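Local coordinates for putative alpha/beta hydrolase fold protein (Candidatus Nitrososphaera gargensis, PDB 5A62) that is a putative alpha/beta-hydrolase, probably a carboxylesterase that cleaves ester bonds, at residues I119-D133 / F214-I228. Residues are numbered along the deposited sequence; the frame is centred on the assembly and turned at random.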
loop_
_atom_site.group_PDB
_atom_site.type_symbol
_atom_site.label_atom_id
_atom_site.label_comp_id
_atom_site.label_asym_id
_atom_site.label_seq_id
_atom_site.Cartn_x
_atom_site.Cartn_y
_atom_site.Cartn_z
ATOM N N ILE A 119 -12.147 17.741 -14.967
ATOM C CA ILE A 119 -11.904 17.478 -13.555
ATOM C C ILE A 119 -11.455 18.769 -12.885
ATOM O O ILE A 119 -10.785 19.602 -13.467
ATOM C CB ILE A 119 -10.916 16.388 -13.291
ATOM C CG1 ILE A 119 -9.497 16.703 -13.682
ATOM C CG2 ILE A 119 -11.389 15.111 -13.919
ATOM C CD1 ILE A 119 -8.506 15.606 -13.302
ATOM N N ILE A 120 -11.843 18.875 -11.597
ATOM C CA ILE A 120 -11.530 20.014 -10.735
ATOM C C ILE A 120 -10.921 19.432 -9.504
ATOM O O ILE A 120 -11.648 18.836 -8.695
ATOM C CB ILE A 120 -12.727 20.897 -10.430
ATOM C CG1 ILE A 120 -13.336 21.379 -11.739
ATOM C CG2 ILE A 120 -12.246 22.087 -9.558
ATOM C CD1 ILE A 120 -14.644 22.124 -11.565
ATOM N N MET A 121 -9.634 19.601 -9.317
ATOM C CA MET A 121 -8.886 19.012 -8.198
ATOM C C MET A 121 -8.654 20.077 -7.144
ATOM O O MET A 121 -8.052 21.119 -7.464
ATOM C CB MET A 121 -7.543 18.501 -8.665
ATOM C CG MET A 121 -7.632 17.414 -9.720
ATOM S SD MET A 121 -6.045 16.862 -10.322
ATOM C CE MET A 121 -5.533 18.285 -11.302
ATOM N N ILE A 122 -9.128 19.891 -5.936
ATOM C CA ILE A 122 -9.002 20.838 -4.847
ATOM C C ILE A 122 -7.953 20.234 -3.916
ATOM O O ILE A 122 -8.162 19.178 -3.326
ATOM C CB ILE A 122 -10.288 21.057 -4.119
ATOM C CG1 ILE A 122 -11.409 21.485 -5.090
ATOM C CG2 ILE A 122 -10.048 22.053 -2.965
ATOM C CD1 ILE A 122 -12.761 21.630 -4.461
ATOM N N ASN A 123 -6.764 20.862 -3.792
ATOM C CA ASN A 123 -5.614 20.313 -3.099
ATOM C C ASN A 123 -5.421 18.856 -3.435
ATOM O O ASN A 123 -5.266 18.028 -2.539
ATOM C CB ASN A 123 -5.785 20.505 -1.564
ATOM C CG ASN A 123 -5.733 21.962 -1.147
ATOM O OD1 ASN A 123 -5.057 22.785 -1.792
ATOM N ND2 ASN A 123 -6.449 22.265 -0.069
ATOM N N GLY A 124 -5.344 18.601 -4.700
ATOM C CA GLY A 124 -5.047 17.315 -5.257
ATOM C C GLY A 124 -4.221 17.429 -6.496
ATOM O O GLY A 124 -4.037 18.528 -7.027
ATOM N N SER A 125 -3.640 16.340 -6.935
ATOM C CA SER A 125 -2.924 16.353 -8.198
ATOM C C SER A 125 -2.850 14.958 -8.772
ATOM O O SER A 125 -3.119 13.982 -8.061
ATOM C CB SER A 125 -1.504 16.860 -7.954
ATOM O OG SER A 125 -0.589 15.833 -7.588
ATOM N N PRO A 126 -2.400 14.807 -10.005
ATOM C CA PRO A 126 -2.161 13.505 -10.602
ATOM C C PRO A 126 -0.798 12.898 -10.247
ATOM O O PRO A 126 -0.508 11.805 -10.673
ATOM C CB PRO A 126 -2.203 13.793 -12.105
ATOM C CG PRO A 126 -1.892 15.235 -12.201
ATOM C CD PRO A 126 -2.246 15.920 -10.957
ATOM N N LYS A 127 0.043 13.580 -9.494
ATOM C CA LYS A 127 1.378 13.112 -9.250
ATOM C C LYS A 127 1.473 12.113 -8.102
ATOM O O LYS A 127 0.700 12.133 -7.132
ATOM C CB LYS A 127 2.268 14.314 -8.936
ATOM C CG LYS A 127 2.399 15.139 -10.203
ATOM C CD LYS A 127 3.692 15.898 -10.360
ATOM C CE LYS A 127 4.888 14.976 -10.308
ATOM N NZ LYS A 127 6.130 15.722 -10.613
ATOM N N LYS A 128 2.458 11.253 -8.231
ATOM C CA LYS A 128 2.908 10.471 -7.104
ATOM C C LYS A 128 3.535 11.371 -6.075
ATOM O O LYS A 128 4.143 12.420 -6.375
ATOM C CB LYS A 128 3.997 9.492 -7.536
ATOM C CG LYS A 128 3.569 8.241 -8.127
ATOM C CD LYS A 128 4.757 7.200 -8.110
ATOM C CE LYS A 128 5.054 6.345 -6.871
ATOM N NZ LYS A 128 3.875 5.662 -6.203
ATOM N N PHE A 129 3.458 10.966 -4.831
ATOM C CA PHE A 129 4.125 11.675 -3.746
ATOM C C PHE A 129 5.595 11.300 -3.691
ATOM O O PHE A 129 5.994 10.224 -4.071
ATOM C CB PHE A 129 3.494 11.346 -2.404
ATOM C CG PHE A 129 2.088 11.869 -2.284
ATOM C CD1 PHE A 129 1.821 13.180 -1.965
ATOM C CD2 PHE A 129 1.003 11.021 -2.541
ATOM C CE1 PHE A 129 0.526 13.655 -1.906
ATOM C CE2 PHE A 129 -0.297 11.480 -2.468
ATOM C CZ PHE A 129 -0.544 12.797 -2.160
ATOM N N GLN A 130 6.375 12.229 -3.188
ATOM C CA GLN A 130 7.681 11.861 -2.698
ATOM C C GLN A 130 7.525 11.148 -1.361
ATOM O O GLN A 130 6.620 11.399 -0.573
ATOM C CB GLN A 130 8.532 13.135 -2.560
ATOM C CG GLN A 130 8.919 13.783 -3.909
ATOM C CD GLN A 130 9.633 12.825 -4.885
ATOM O OE1 GLN A 130 9.110 12.443 -5.934
ATOM N NE2 GLN A 130 10.839 12.411 -4.514
ATOM N N GLU A 131 8.472 10.269 -1.021
ATOM C CA GLU A 131 8.414 9.591 0.269
ATOM C C GLU A 131 8.296 10.563 1.417
ATOM O O GLU A 131 7.569 10.299 2.365
ATOM C CB GLU A 131 9.656 8.680 0.537
ATOM C CG GLU A 131 9.631 7.458 -0.288
ATOM C CD GLU A 131 10.814 6.524 -0.005
ATOM O OE1 GLU A 131 11.411 6.564 1.094
ATOM O OE2 GLU A 131 11.025 5.807 -0.929
ATOM N N LYS A 132 9.044 11.679 1.385
ATOM C CA LYS A 132 9.003 12.605 2.450
ATOM C C LYS A 132 7.589 13.172 2.662
ATOM O O LYS A 132 7.211 13.454 3.773
ATOM C CB LYS A 132 10.035 13.734 2.192
ATOM C CG LYS A 132 9.639 14.598 1.024
ATOM C CD LYS A 132 10.508 15.826 0.755
ATOM C CE LYS A 132 9.949 16.491 -0.511
ATOM N NZ LYS A 132 10.502 17.863 -0.786
ATOM N N ASP A 133 6.805 13.257 1.596
ATOM C CA ASP A 133 5.425 13.792 1.686
ATOM C C ASP A 133 4.508 12.880 2.507
ATOM O O ASP A 133 3.499 13.334 3.078
ATOM C CB ASP A 133 4.815 13.924 0.305
ATOM C CG ASP A 133 5.562 14.860 -0.636
ATOM O OD1 ASP A 133 6.226 15.816 -0.116
ATOM O OD2 ASP A 133 5.458 14.620 -1.849
ATOM N N PHE A 214 -8.668 21.449 -14.193
ATOM C CA PHE A 214 -8.683 22.584 -13.337
ATOM C C PHE A 214 -8.155 22.186 -11.959
ATOM O O PHE A 214 -8.334 21.069 -11.514
ATOM C CB PHE A 214 -10.085 23.133 -13.139
ATOM C CG PHE A 214 -10.804 23.533 -14.398
ATOM C CD1 PHE A 214 -11.614 22.651 -15.092
ATOM C CD2 PHE A 214 -10.751 24.846 -14.818
ATOM C CE1 PHE A 214 -12.306 23.076 -16.221
ATOM C CE2 PHE A 214 -11.434 25.256 -15.946
ATOM C CZ PHE A 214 -12.203 24.392 -16.643
ATOM N N ALA A 215 -7.520 23.099 -11.268
ATOM C CA ALA A 215 -7.037 22.870 -9.913
ATOM C C ALA A 215 -7.214 24.135 -9.081
ATOM O O ALA A 215 -6.998 25.266 -9.538
ATOM C CB ALA A 215 -5.613 22.438 -9.873
ATOM N N ILE A 216 -7.654 23.950 -7.867
ATOM C CA ILE A 216 -7.719 24.972 -6.795
ATOM C C ILE A 216 -6.846 24.502 -5.660
ATOM O O ILE A 216 -7.089 23.405 -5.153
ATOM C CB ILE A 216 -9.153 25.177 -6.330
ATOM C CG1 ILE A 216 -10.087 25.447 -7.526
ATOM C CG2 ILE A 216 -9.200 26.301 -5.300
ATOM C CD1 ILE A 216 -11.569 25.562 -7.225
ATOM N N VAL A 217 -5.825 25.276 -5.268
ATOM C CA VAL A 217 -4.891 24.855 -4.256
ATOM C C VAL A 217 -4.740 25.950 -3.222
ATOM O O VAL A 217 -4.666 27.123 -3.600
ATOM C CB VAL A 217 -3.545 24.449 -4.873
ATOM C CG1 VAL A 217 -2.831 25.555 -5.569
ATOM C CG2 VAL A 217 -2.605 23.864 -3.833
ATOM N N GLY A 218 -4.676 25.575 -1.964
ATOM C CA GLY A 218 -4.417 26.522 -0.881
ATOM C C GLY A 218 -2.941 26.858 -0.847
ATOM O O GLY A 218 -2.107 25.969 -0.873
ATOM N N SER A 219 -2.610 28.147 -0.754
ATOM C CA SER A 219 -1.215 28.585 -0.814
ATOM C C SER A 219 -0.417 28.021 0.343
ATOM O O SER A 219 0.789 27.871 0.189
ATOM C CB SER A 219 -1.132 30.113 -0.851
ATOM O OG SER A 219 -1.461 30.674 0.408
ATOM N N ASP A 220 -1.039 27.694 1.454
ATOM C CA ASP A 220 -0.345 27.112 2.601
ATOM C C ASP A 220 -0.190 25.599 2.575
ATOM O O ASP A 220 0.464 25.026 3.456
ATOM C CB ASP A 220 -1.017 27.568 3.896
ATOM C CG ASP A 220 -0.837 29.036 4.139
ATOM O OD1 ASP A 220 0.228 29.600 3.756
ATOM O OD2 ASP A 220 -1.752 29.632 4.691
ATOM N N ASP A 221 -0.744 24.928 1.555
ATOM C CA ASP A 221 -0.637 23.476 1.442
ATOM C C ASP A 221 0.664 23.193 0.696
ATOM O O ASP A 221 0.693 23.124 -0.537
ATOM C CB ASP A 221 -1.849 22.935 0.675
ATOM C CG ASP A 221 -1.913 21.431 0.690
ATOM O OD1 ASP A 221 -0.848 20.758 0.854
ATOM O OD2 ASP A 221 -3.051 20.844 0.605
ATOM N N ASP A 222 1.766 23.054 1.421
ATOM C CA ASP A 222 3.027 23.063 0.754
ATOM C C ASP A 222 3.140 21.857 -0.193
ATOM O O ASP A 222 3.732 21.993 -1.259
ATOM C CB ASP A 222 4.163 23.007 1.796
ATOM C CG ASP A 222 4.319 24.315 2.617
ATOM O OD1 ASP A 222 3.922 25.403 2.175
ATOM O OD2 ASP A 222 4.840 24.230 3.755
ATOM N N VAL A 223 2.677 20.681 0.216
ATOM C CA VAL A 223 2.810 19.509 -0.606
ATOM C C VAL A 223 2.047 19.689 -1.901
ATOM O O VAL A 223 2.599 19.462 -3.006
ATOM C CB VAL A 223 2.424 18.201 0.082
ATOM C CG1 VAL A 223 2.326 17.026 -0.868
ATOM C CG2 VAL A 223 3.419 17.879 1.209
ATOM N N PHE A 224 0.771 20.032 -1.805
ATOM C CA PHE A 224 -0.005 20.167 -3.055
ATOM C C PHE A 224 0.358 21.356 -3.859
ATOM O O PHE A 224 0.287 21.305 -5.069
ATOM C CB PHE A 224 -1.520 20.009 -2.798
ATOM C CG PHE A 224 -1.867 18.588 -2.502
ATOM C CD1 PHE A 224 -1.879 17.645 -3.513
ATOM C CD2 PHE A 224 -2.080 18.171 -1.223
ATOM C CE1 PHE A 224 -2.165 16.333 -3.253
ATOM C CE2 PHE A 224 -2.385 16.853 -0.948
ATOM C CZ PHE A 224 -2.428 15.932 -1.975
ATOM N N MET A 225 0.843 22.450 -3.261
ATOM C CA MET A 225 1.405 23.548 -4.071
ATOM C C MET A 225 2.524 23.076 -4.925
ATOM O O MET A 225 2.622 23.377 -6.087
ATOM C CB MET A 225 1.870 24.723 -3.212
ATOM C CG MET A 225 0.729 25.564 -2.684
ATOM S SD MET A 225 -0.043 26.628 -3.905
ATOM C CE MET A 225 1.225 27.907 -4.017
ATOM N N ARG A 226 3.413 22.299 -4.323
ATOM C CA ARG A 226 4.578 21.830 -5.043
ATOM C C ARG A 226 4.135 20.868 -6.177
ATOM O O ARG A 226 4.566 20.965 -7.346
ATOM C CB ARG A 226 5.552 21.147 -4.118
ATOM C CG ARG A 226 6.868 20.841 -4.837
ATOM C CD ARG A 226 7.759 19.880 -4.044
ATOM N NE ARG A 226 7.292 18.511 -4.229
ATOM C CZ ARG A 226 6.832 17.673 -3.284
ATOM N NH1 ARG A 226 6.678 18.004 -2.047
ATOM N NH2 ARG A 226 6.551 16.442 -3.683
ATOM N N LEU A 227 3.277 19.896 -5.862
ATOM C CA LEU A 227 2.836 18.962 -6.863
ATOM C C LEU A 227 2.029 19.595 -7.972
ATOM O O LEU A 227 2.201 19.179 -9.109
ATOM C CB LEU A 227 2.082 17.827 -6.179
ATOM C CG LEU A 227 2.848 16.924 -5.234
ATOM C CD1 LEU A 227 1.906 15.947 -4.550
ATOM C CD2 LEU A 227 3.957 16.181 -5.892
ATOM N N ILE A 228 1.166 20.540 -7.668
ATOM C CA ILE A 228 0.373 21.144 -8.704
ATOM C C ILE A 228 1.176 22.048 -9.542
ATOM O O ILE A 228 0.953 22.129 -10.751
ATOM C CB ILE A 228 -0.919 21.754 -8.135
ATOM C CG1 ILE A 228 -2.020 21.666 -9.222
ATOM C CG2 ILE A 228 -0.697 23.095 -7.501
ATOM C CD1 ILE A 228 -2.470 20.295 -9.553
#
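Arg226 grips Asp133 end-on with both terminal nitrogens, one to each carboxylate oxygen. Arg226 NH2 reaches the syn lone pair of Asp133 OD2 at 2.8 Å and 176°, whereas Arg226 NH1 meets Asp133 OD1 on its syn side at 3.0 Å, somewhat out of the carboxylate plane. Asp133 OD2 also accepts from Gln130 N, which comes from above the carboxylate plane; two donors thus fix this oxygen.

At the strand ends, Gly218 N donates to Asn123 OD1 in the plane of the amide carbonyl, on a lone pair (2.8 Å). With CG beside its own backbone N, the Asn123 side chain carries on the inter-strand bonding beyond the main chain, and its ND2 turns to His248 O. Four backbone bonds precede it, from Phe214 N to Ile119 O through Asn123 N to Ile216 O; the strand axes lie 4.5 Å apart at 13°, hence parallel.

Phe224 offers one ring face to Asn123 O, which sits 3.2 Å above the ring plane, over its centre. Phe224 CZ and Phe129 CZ touch at 3.7 Å, the two rings meeting obliquely with their planes 82° apart. Leu227 CD1 adds a methyl at Phe129 CE1, and Val223 CG1 packs at the same ring's edge. Nearer the sheet, Ile228 CD1 lies 4.1 Å from Met121 CE.

Adjacent parallel strands 116-122 and 212-218, with the loop after one packed on helix 222-234 after the other, are characteristic of the alpha/beta hydrolase core; Phe224 also touches Ser99, in a GxSxG sequence consistent with this family's nucleophile elbow.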